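Long-range contacts in acyl-CoA dehydrogenase family protein (Porphyromonas gingivalis, PDB 2OKU), which probably acts as an FAD-dependent dehydrogenase of acyl-CoA thioesters, with only its helical C-terminal domain present here: residues Glu46-Phe51 / Tyr112-Arg117; Ala39-Arg44 / Tyr101-Gln106; Thr25-Glu30 / Ala84-Asp89. All blocks are in the same frame, centred on the assembly; numbering follows the deposited sequence.

How the contacts relate
Contacts 1 and 2 are two levels of one interface, between helix 32-53 and helix 92-115, with centres about 14 Å apart. Contact 3, between the loop ahead of helix 32-53 and the end of helix 58-87, has its centre about 19 Å from that of contact 2 and about 32 Å from that of contact 1, contacts 1 and 3 lying on opposite sides of the chain's centre. Along the chain come 25-30, 39-44 and 46-51, then their partners 84-89, 101-106 and 112-117 in the same order. The three contacts thus tie the early part of this all-helical domain to its late part along its length, and contacts 2 and 3 also touch the second subunit.

Contact 1 (Glu46-Phe51 / Tyr112-Arg117); sequences EALIAF and YVRAFR
Leu48 and Phe51 on helix 32-53 meet Val113 and Arg114 on helix 92-115, a helix-helix packing contact near one end of the helical bundle formed by this C-terminal domain. Leu48 and Val113 form the buried apolar part; Phe51, partly exposed, borders it. Leu48 CD1 lies 3.7 Å from Val113 CG1, the two branched chains meeting at a slant, while Phe51 CD2 touches the same Val113 CG1 at 4.1 Å. Beside Leu48 lie Ile109 and Asp110, one turn earlier on the partner helix.

Aromatic contact forms the outer part. With CG of Phe51 anti to the backbone N (chi1 171°), the ring lies against Val113 and Arg114, and Arg114 CG sits over its centre, 4.1 Å from the centroid, in a CH-pi contact. The extended arginine chain then runs on past Leu48, whose CD1 is 3.7 Å from Arg114 NE. The guanidinium is inclined 48° to the ring and does not stack flat on it, although Arg114 NH1 approaches Phe51 CD1 to 3.6 Å.

No hydrogen bond joins the segments; the arginine's polar anchor is a salt bridge from NE to Asp110. At the guanidinium edge, in its plane, Ala47 CB comes within 3.9 Å of Arg114 NH2.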
loop_
_atom_site.group_PDB
_atom_site.type_symbol
_atom_site.label_atom_id
_atom_site.label_comp_id
_atom_site.label_asym_id
_atom_site.label_seq_id
_atom_site.Cartn_x
_atom_site.Cartn_y
_atom_site.Cartn_z
ATOM N N GLU A 46 9.376 6.146 14.023
ATOM C CA GLU A 46 9.948 5.937 15.345
ATOM C C GLU A 46 10.155 7.276 16.041
ATOM O O GLU A 46 9.861 7.406 17.220
ATOM C CB GLU A 46 11.287 5.190 15.233
ATOM C CG GLU A 46 11.999 4.924 16.566
ATOM C CD GLU A 46 13.294 4.178 16.379
ATOM O OE1 GLU A 46 14.186 4.719 15.682
ATOM O OE2 GLU A 46 13.398 3.053 16.897
ATOM N N ALA A 47 10.698 8.246 15.310
ATOM C CA ALA A 47 11.011 9.557 15.890
ATOM C C ALA A 47 9.735 10.262 16.324
ATOM O O ALA A 47 9.702 10.862 17.385
ATOM C CB ALA A 47 11.795 10.425 14.914
ATOM N N LEU A 48 8.683 10.180 15.519
ATOM C CA LEU A 48 7.402 10.843 15.864
ATOM C C LEU A 48 6.738 10.182 17.078
ATOM O O LEU A 48 6.213 10.859 17.951
ATOM C CB LEU A 48 6.433 10.856 14.679
ATOM C CG LEU A 48 5.191 11.724 14.903
ATOM C CD1 LEU A 48 5.592 13.219 14.991
ATOM C CD2 LEU A 48 4.142 11.495 13.790
ATOM N N ILE A 49 6.795 8.849 17.138
ATOM C CA ILE A 49 6.300 8.134 18.314
ATOM C C ILE A 49 7.033 8.614 19.566
ATOM O O ILE A 49 6.371 8.910 20.563
ATOM C CB ILE A 49 6.445 6.603 18.149
ATOM C CG1 ILE A 49 5.467 6.148 17.061
ATOM C CG2 ILE A 49 6.209 5.864 19.510
ATOM C CD1 ILE A 49 5.728 4.728 16.465
ATOM N N ALA A 50 8.372 8.702 19.497
ATOM C CA ALA A 50 9.208 9.224 20.607
ATOM C C ALA A 50 8.841 10.652 20.981
ATOM O O ALA A 50 8.771 10.985 22.172
ATOM C CB ALA A 50 10.701 9.140 20.268
ATOM N N PHE A 51 8.632 11.493 19.977
ATOM C CA PHE A 51 8.202 12.877 20.202
ATOM C C PHE A 51 6.961 12.940 21.106
ATOM O O PHE A 51 6.893 13.774 22.023
ATOM C CB PHE A 51 7.971 13.611 18.873
ATOM C CG PHE A 51 7.320 14.952 19.027
ATOM C CD1 PHE A 51 8.088 16.081 19.272
ATOM C CD2 PHE A 51 5.947 15.081 18.964
ATOM C CE1 PHE A 51 7.483 17.342 19.437
ATOM C CE2 PHE A 51 5.337 16.315 19.117
ATOM C CZ PHE A 51 6.094 17.448 19.351
ATOM N N TYR A 112 1.468 17.905 11.545
ATOM C CA TYR A 112 0.348 18.079 12.455
ATOM C C TYR A 112 0.693 17.753 13.892
ATOM O O TYR A 112 0.459 18.556 14.784
ATOM C CB TYR A 112 -0.871 17.245 12.019
ATOM C CG TYR A 112 -1.998 17.362 13.054
ATOM C CD1 TYR A 112 -2.909 18.408 12.982
ATOM C CD2 TYR A 112 -2.108 16.460 14.083
ATOM C CE1 TYR A 112 -3.931 18.550 13.927
ATOM C CE2 TYR A 112 -3.136 16.572 15.037
ATOM C CZ TYR A 112 -4.039 17.633 14.938
ATOM O OH TYR A 112 -5.049 17.765 15.863
ATOM N N VAL A 113 1.248 16.563 14.116
ATOM C CA VAL A 113 1.579 16.102 15.466
ATOM C C VAL A 113 2.624 16.985 16.143
ATOM O O VAL A 113 2.500 17.317 17.341
ATOM C CB VAL A 113 2.011 14.621 15.456
ATOM C CG1 VAL A 113 2.561 14.180 16.831
ATOM C CG2 VAL A 113 0.823 13.758 15.000
ATOM N N ARG A 114 3.635 17.382 15.379
ATOM C CA ARG A 114 4.693 18.240 15.905
ATOM C C ARG A 114 4.248 19.690 16.173
ATOM O O ARG A 114 4.819 20.357 17.035
ATOM C CB ARG A 114 5.914 18.181 14.981
ATOM C CG ARG A 114 6.640 16.823 15.100
ATOM C CD ARG A 114 7.867 16.745 14.195
ATOM N NE ARG A 114 8.450 15.403 14.245
ATOM C CZ ARG A 114 9.307 14.998 15.175
ATOM N NH1 ARG A 114 9.712 15.837 16.119
ATOM N NH2 ARG A 114 9.791 13.766 15.142
ATOM N N ALA A 115 3.248 20.163 15.445
ATOM C CA ALA A 115 2.715 21.521 15.630
ATOM C C ALA A 115 1.615 21.572 16.696
ATOM O O ALA A 115 1.217 22.642 17.137
ATOM C CB ALA A 115 2.211 22.070 14.335
ATOM N N PHE A 116 1.123 20.413 17.112
ATOM C CA PHE A 116 -0.043 20.358 17.983
ATOM C C PHE A 116 0.309 20.814 19.397
ATOM O O PHE A 116 1.271 20.355 19.979
ATOM C CB PHE A 116 -0.633 18.940 17.999
ATOM C CG PHE A 116 -1.900 18.827 18.786
ATOM C CD1 PHE A 116 -3.098 19.272 18.253
ATOM C CD2 PHE A 116 -1.898 18.294 20.067
ATOM C CE1 PHE A 116 -4.298 19.189 18.995
ATOM C CE2 PHE A 116 -3.096 18.198 20.810
ATOM C CZ PHE A 116 -4.287 18.649 20.267
ATOM N N ARG A 117 -0.473 21.728 19.949
ATOM C CA ARG A 117 -0.251 22.177 21.328
ATOM C C ARG A 117 -1.109 21.328 22.271
ATOM O O ARG A 117 -2.333 21.314 22.132
ATOM C CB ARG A 117 -0.612 23.655 21.463
ATOM C CG ARG A 117 0.013 24.589 20.400
ATOM C CD ARG A 117 -0.217 26.081 20.744
ATOM N NE ARG A 117 0.005 26.318 22.179
ATOM C CZ ARG A 117 -0.949 26.505 23.101
ATOM N NH1 ARG A 117 -2.247 26.534 22.765
ATOM N NH2 ARG A 117 -0.599 26.686 24.374
#

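Contact 2 (Ala39-Arg44 / Tyr101-Gln106)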
loop_
_atom_site.group_PDB
_atom_site.type_symbol
_atom_site.label_atom_id
_atom_site.label_comp_id
_atom_site.label_asym_id
_atom_site.label_seq_id
_atom_site.Cartn_x
_atom_site.Cartn_y
_atom_site.Cartn_z
ATOM N N ALA A 39 13.549 3.066 4.692
ATOM C CA ALA A 39 14.321 3.143 5.939
ATOM C C ALA A 39 14.126 4.521 6.597
ATOM O O ALA A 39 13.882 4.604 7.801
ATOM C CB ALA A 39 15.807 2.856 5.673
ATOM N N ARG A 40 14.186 5.589 5.792
ATOM C CA ARG A 40 13.946 6.942 6.297
ATOM C C ARG A 40 12.517 7.092 6.844
ATOM O O ARG A 40 12.327 7.707 7.899
ATOM C CB ARG A 40 14.239 8.017 5.234
ATOM C CG ARG A 40 15.745 8.190 4.968
ATOM C CD ARG A 40 16.079 9.259 3.893
ATOM N NE ARG A 40 15.422 10.549 4.124
ATOM C CZ ARG A 40 15.895 11.566 4.866
ATOM N NH1 ARG A 40 17.066 11.493 5.518
ATOM N NH2 ARG A 40 15.168 12.682 4.970
HETATM N N MSE A 41 11.525 6.546 6.137
HETATM C CA MSE A 41 10.121 6.568 6.642
HETATM C C MSE A 41 9.975 5.819 7.979
HETATM O O MSE A 41 9.188 6.222 8.852
HETATM C CB MSE A 41 9.151 5.966 5.622
HETATM C CG MSE A 41 9.024 6.782 4.365
HETATM SE SE MSE A 41 7.943 5.875 3.036
HETATM C CE MSE A 41 6.224 6.047 3.954
ATOM N N THR A 42 10.724 4.730 8.134
ATOM C CA THR A 42 10.725 3.951 9.378
ATOM C C THR A 42 11.322 4.784 10.533
ATOM O O THR A 42 10.713 4.905 11.599
ATOM C CB THR A 42 11.472 2.615 9.199
ATOM O OG1 THR A 42 10.953 1.931 8.055
ATOM C CG2 THR A 42 11.359 1.723 10.435
ATOM N N ASP A 43 12.485 5.380 10.310
ATOM C CA ASP A 43 13.089 6.258 11.307
ATOM C C ASP A 43 12.141 7.424 11.657
ATOM O O ASP A 43 12.060 7.805 12.805
ATOM C CB ASP A 43 14.415 6.848 10.828
ATOM C CG ASP A 43 15.503 5.798 10.559
ATOM O OD1 ASP A 43 15.388 4.638 10.996
ATOM O OD2 ASP A 43 16.488 6.165 9.874
ATOM N N ARG A 44 11.464 7.992 10.652
ATOM C CA ARG A 44 10.509 9.105 10.865
ATOM C C ARG A 44 9.342 8.681 11.759
ATOM O O ARG A 44 8.955 9.411 12.684
ATOM C CB ARG A 44 9.961 9.612 9.531
ATOM C CG ARG A 44 9.433 11.020 9.532
ATOM C CD ARG A 44 10.394 11.864 8.699
ATOM N NE ARG A 44 10.190 13.304 8.778
ATOM C CZ ARG A 44 9.334 14.004 8.057
ATOM N NH1 ARG A 44 8.509 13.402 7.201
ATOM N NH2 ARG A 44 9.296 15.329 8.220
ATOM N N TYR A 101 2.888 8.518 -2.126
ATOM C CA TYR A 101 1.674 8.635 -1.333
ATOM C C TYR A 101 1.982 8.472 0.151
ATOM O O TYR A 101 1.605 9.313 0.954
ATOM C CB TYR A 101 0.669 7.596 -1.775
ATOM C CG TYR A 101 -0.622 7.593 -0.993
ATOM C CD1 TYR A 101 -1.616 8.522 -1.242
ATOM C CD2 TYR A 101 -0.832 6.673 0.011
ATOM C CE1 TYR A 101 -2.817 8.514 -0.499
ATOM C CE2 TYR A 101 -1.989 6.666 0.755
ATOM C CZ TYR A 101 -2.987 7.571 0.493
ATOM O OH TYR A 101 -4.153 7.513 1.259
ATOM N N GLY A 102 2.701 7.403 0.493
ATOM C CA GLY A 102 3.078 7.152 1.867
ATOM C C GLY A 102 3.931 8.274 2.420
ATOM O O GLY A 102 3.747 8.703 3.545
ATOM N N GLN A 103 4.867 8.777 1.617
ATOM C CA GLN A 103 5.711 9.893 2.064
ATOM C C GLN A 103 4.882 11.162 2.318
ATOM O O GLN A 103 5.065 11.822 3.321
ATOM C CB GLN A 103 6.805 10.197 1.035
ATOM C CG GLN A 103 7.901 9.160 0.984
ATOM C CD GLN A 103 8.876 9.367 -0.160
ATOM O OE1 GLN A 103 8.514 9.866 -1.232
ATOM N NE2 GLN A 103 10.119 8.982 0.061
ATOM N N ALA A 104 3.985 11.486 1.395
ATOM C CA ALA A 104 3.091 12.627 1.554
ATOM C C ALA A 104 2.251 12.510 2.824
ATOM O O ALA A 104 2.166 13.451 3.617
ATOM C CB ALA A 104 2.199 12.797 0.331
ATOM N N GLU A 105 1.666 11.340 3.040
ATOM C CA GLU A 105 0.806 11.154 4.189
ATOM C C GLU A 105 1.577 11.187 5.491
ATOM O O GLU A 105 1.103 11.793 6.449
ATOM C CB GLU A 105 -0.047 9.879 4.048
ATOM C CG GLU A 105 -1.042 9.869 2.871
ATOM C CD GLU A 105 -1.985 11.067 2.905
ATOM O OE1 GLU A 105 -2.664 11.250 3.908
ATOM O OE2 GLU A 105 -1.992 11.851 1.953
ATOM N N GLN A 106 2.787 10.623 5.516
ATOM C CA GLN A 106 3.643 10.704 6.685
ATOM C C GLN A 106 4.000 12.169 7.013
ATOM O O GLN A 106 4.059 12.561 8.166
ATOM C CB GLN A 106 4.930 9.917 6.493
ATOM C CG GLN A 106 4.835 8.433 6.805
ATOM C CD GLN A 106 6.199 7.857 7.165
ATOM O OE1 GLN A 106 7.235 8.317 6.661
ATOM N NE2 GLN A 106 6.206 6.835 8.032
HETATM O O HOH W 1 8.593 10.536 5.886
#
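Gln106 on helix 92-115 reaches across to Met41 on helix 32-53, deep in the helical bundle of the acyl-CoA dehydrogenase C-terminal domain, and donates a hydrogen bond from NE2 to Met41 O, 3.2 Å long and fairly straight at 160°. The amide nitrogen stands above the plane of that carbonyl, 43° out of it, whereas the acceptor lies nearly in the glutamine's own amide plane. The other end of the amide, Gln106 OE1, abuts Met41 CB at 3.2 Å. Met41, a selenomethionine, packs beside it: its chain bends at chi3 and turns the methyl onto the glycine backbone, with CE 3.5 Å from Gly102 C. The Met41 and Gln103 side chains cross at about a right angle, SE lying 3.9 Å from Gln103 CG.

NE2 has a second acceptor, Met71 O of helix 58-87, and Gln106 OE1 accepts from a water at 2.7 Å; together these partners set the amide's rotation. That water accepts from Arg44 NH1 at 3.2 Å, and in the second shell Glu107 holds Arg44 NH2 by a salt bridge.

The two helix segments run in nearly the same direction, 22° apart, with axes 11.2 Å from each other, a separation that long side chains span. On helix 92-115 itself Tyr101, directed away from helix 32-53, has its ring against Tyr101 and Tyr98 of the second subunit. Helix 58-87 flanks the pair, sending Met71 against Arg44 and His74 against Gln106.

Contact 3 (Thr25-Glu30 / Ala84-Asp89); sequences TEVKPE and AANDDD
Asn86, in the last turn of helix 58-87, packs its amide against loop residues Thr25 to Val27, joining the loop between helices 13-22 and 32-53 to the C-terminal end of helix 58-87 at one end of the helical bundle. This is the better packed half. With chi1 near 180° (-178°), CG continues away from the backbone N and carries the amide to the loop, where ND2 meets Thr25 CG2 at 3.8 Å and OD1 meets Val27 CG1 at 3.9 Å. No direct hydrogen bond forms; two waters make the polar link instead. One donates to Asn86 OD1 at 2.6 Å and accepts from Lys28 N, and the other donates to Glu26 O while accepting from Asn86 ND2 at 3.1 Å. A single side chain thereby serves two backbone groups of the loop.

The other half is looser and carries like charges. Glu30 OE2 and Asp89 OD1, both acceptors, lie 3.4 Å apart with carboxylate planes inclined by 34°. A salt bridge from Asp89 OD1 to Arg92 probably offsets the repulsion, and Lys28 NZ is a long ion-pair partner of Glu30 OE2. A water donates to Asp89 OD2 at 2.7 Å and only weakly to Glu30 OE1.

Val27 also rests on Met82 of helix 58-87 and on Gln32 and Lys35 of helix 32-53, while Glu30 leans on Arg92 where helix 92-115 begins.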
loop_
_atom_site.group_PDB
_atom_site.type_symbol
_atom_site.label_atom_id
_atom_site.label_comp_id
_atom_site.label_asym_id
_atom_site.label_seq_id
_atom_site.Cartn_x
_atom_site.Cartn_y
_atom_site.Cartn_z
ATOM N N THR A 25 16.441 -7.673 3.116
ATOM C CA THR A 25 16.145 -8.240 1.829
ATOM C C THR A 25 17.145 -7.716 0.829
ATOM O O THR A 25 17.357 -6.506 0.737
ATOM C CB THR A 25 14.762 -7.827 1.327
ATOM O OG1 THR A 25 13.814 -8.037 2.367
ATOM C CG2 THR A 25 14.358 -8.614 0.081
ATOM N N GLU A 26 17.750 -8.633 0.088
ATOM C CA GLU A 26 18.697 -8.273 -0.964
ATOM C C GLU A 26 17.871 -7.827 -2.153
ATOM O O GLU A 26 17.032 -8.589 -2.628
ATOM C CB GLU A 26 19.562 -9.495 -1.314
ATOM C CG GLU A 26 20.455 -9.311 -2.530
ATOM C CD GLU A 26 21.384 -10.497 -2.810
ATOM O OE1 GLU A 26 20.888 -11.645 -2.992
ATOM O OE2 GLU A 26 22.619 -10.265 -2.881
ATOM N N VAL A 27 18.053 -6.586 -2.611
ATOM C CA VAL A 27 17.299 -6.095 -3.757
ATOM C C VAL A 27 18.269 -5.672 -4.873
ATOM O O VAL A 27 19.440 -5.391 -4.631
ATOM C CB VAL A 27 16.319 -4.935 -3.380
ATOM C CG1 VAL A 27 15.378 -5.391 -2.295
ATOM C CG2 VAL A 27 17.073 -3.675 -2.959
ATOM N N LYS A 28 17.768 -5.632 -6.088
ATOM C CA LYS A 28 18.559 -5.157 -7.214
ATOM C C LYS A 28 18.736 -3.640 -7.095
ATOM O O LYS A 28 17.957 -2.994 -6.394
ATOM C CB LYS A 28 17.867 -5.515 -8.511
ATOM C CG LYS A 28 17.984 -7.016 -8.840
ATOM C CD LYS A 28 17.374 -7.364 -10.187
ATOM C CE LYS A 28 18.103 -6.636 -11.350
ATOM N NZ LYS A 28 17.948 -7.317 -12.687
ATOM N N PRO A 29 19.763 -3.073 -7.768
ATOM C CA PRO A 29 20.004 -1.623 -7.699
ATOM C C PRO A 29 18.773 -0.767 -7.995
ATOM O O PRO A 29 18.617 0.293 -7.406
ATOM C CB PRO A 29 21.070 -1.397 -8.776
ATOM C CG PRO A 29 21.814 -2.688 -8.830
ATOM C CD PRO A 29 20.778 -3.753 -8.601
ATOM N N GLU A 30 17.917 -1.221 -8.897
ATOM C CA GLU A 30 16.732 -0.461 -9.283
ATOM C C GLU A 30 15.750 -0.232 -8.143
ATOM O O GLU A 30 15.000 0.741 -8.165
ATOM C CB GLU A 30 16.021 -1.140 -10.449
ATOM C CG GLU A 30 15.537 -2.554 -10.160
ATOM C CD GLU A 30 15.810 -3.523 -11.299
ATOM O OE1 GLU A 30 16.487 -3.117 -12.265
ATOM O OE2 GLU A 30 15.360 -4.690 -11.216
ATOM N N ALA A 84 6.861 -6.913 -3.063
ATOM C CA ALA A 84 6.143 -7.297 -4.276
ATOM C C ALA A 84 6.919 -6.928 -5.544
ATOM O O ALA A 84 7.003 -7.736 -6.485
ATOM C CB ALA A 84 4.749 -6.690 -4.299
ATOM N N ALA A 85 7.480 -5.715 -5.571
ATOM C CA ALA A 85 8.276 -5.245 -6.708
ATOM C C ALA A 85 9.606 -5.979 -6.833
ATOM O O ALA A 85 10.125 -6.123 -7.934
ATOM C CB ALA A 85 8.517 -3.719 -6.617
ATOM N N ASN A 86 10.169 -6.429 -5.716
ATOM C CA ASN A 86 11.373 -7.261 -5.763
ATOM C C ASN A 86 11.084 -8.619 -6.415
ATOM O O ASN A 86 11.890 -9.146 -7.188
ATOM C CB ASN A 86 11.918 -7.434 -4.340
ATOM C CG ASN A 86 13.195 -8.246 -4.287
ATOM O OD1 ASN A 86 14.171 -7.920 -4.955
ATOM N ND2 ASN A 86 13.199 -9.308 -3.471
ATOM N N ASP A 87 9.922 -9.183 -6.111
ATOM C CA ASP A 87 9.500 -10.443 -6.714
ATOM C C ASP A 87 9.131 -10.280 -8.193
ATOM O O ASP A 87 9.373 -11.191 -8.982
ATOM C CB ASP A 87 8.324 -11.036 -5.942
ATOM C CG ASP A 87 8.738 -11.631 -4.608
ATOM O OD1 ASP A 87 9.957 -11.802 -4.348
ATOM O OD2 ASP A 87 7.833 -11.906 -3.797
ATOM N N ASP A 88 8.569 -9.136 -8.571
ATOM C CA ASP A 88 8.250 -8.838 -9.980
ATOM C C ASP A 88 8.456 -7.366 -10.284
ATOM O O ASP A 88 7.633 -6.531 -9.903
ATOM C CB ASP A 88 6.809 -9.238 -10.323
ATOM C CG ASP A 88 6.502 -9.134 -11.829
ATOM O OD1 ASP A 88 7.238 -8.439 -12.581
ATOM O OD2 ASP A 88 5.526 -9.789 -12.279
ATOM N N ASP A 89 9.541 -7.056 -10.986
ATOM C CA ASP A 89 9.939 -5.667 -11.256
ATOM C C ASP A 89 8.900 -4.931 -12.111
ATOM O O ASP A 89 8.929 -3.710 -12.172
ATOM C CB ASP A 89 11.339 -5.630 -11.916
ATOM C CG ASP A 89 11.802 -4.214 -12.272
ATOM O OD1 ASP A 89 12.202 -3.450 -11.354
ATOM O OD2 ASP A 89 11.775 -3.868 -13.477
HETATM O O HOH W 2 15.628 -11.062 -2.625
HETATM O O HOH W 3 15.179 -6.086 -6.531
HETATM O O HOH W 4 13.886 -2.333 -14.024
#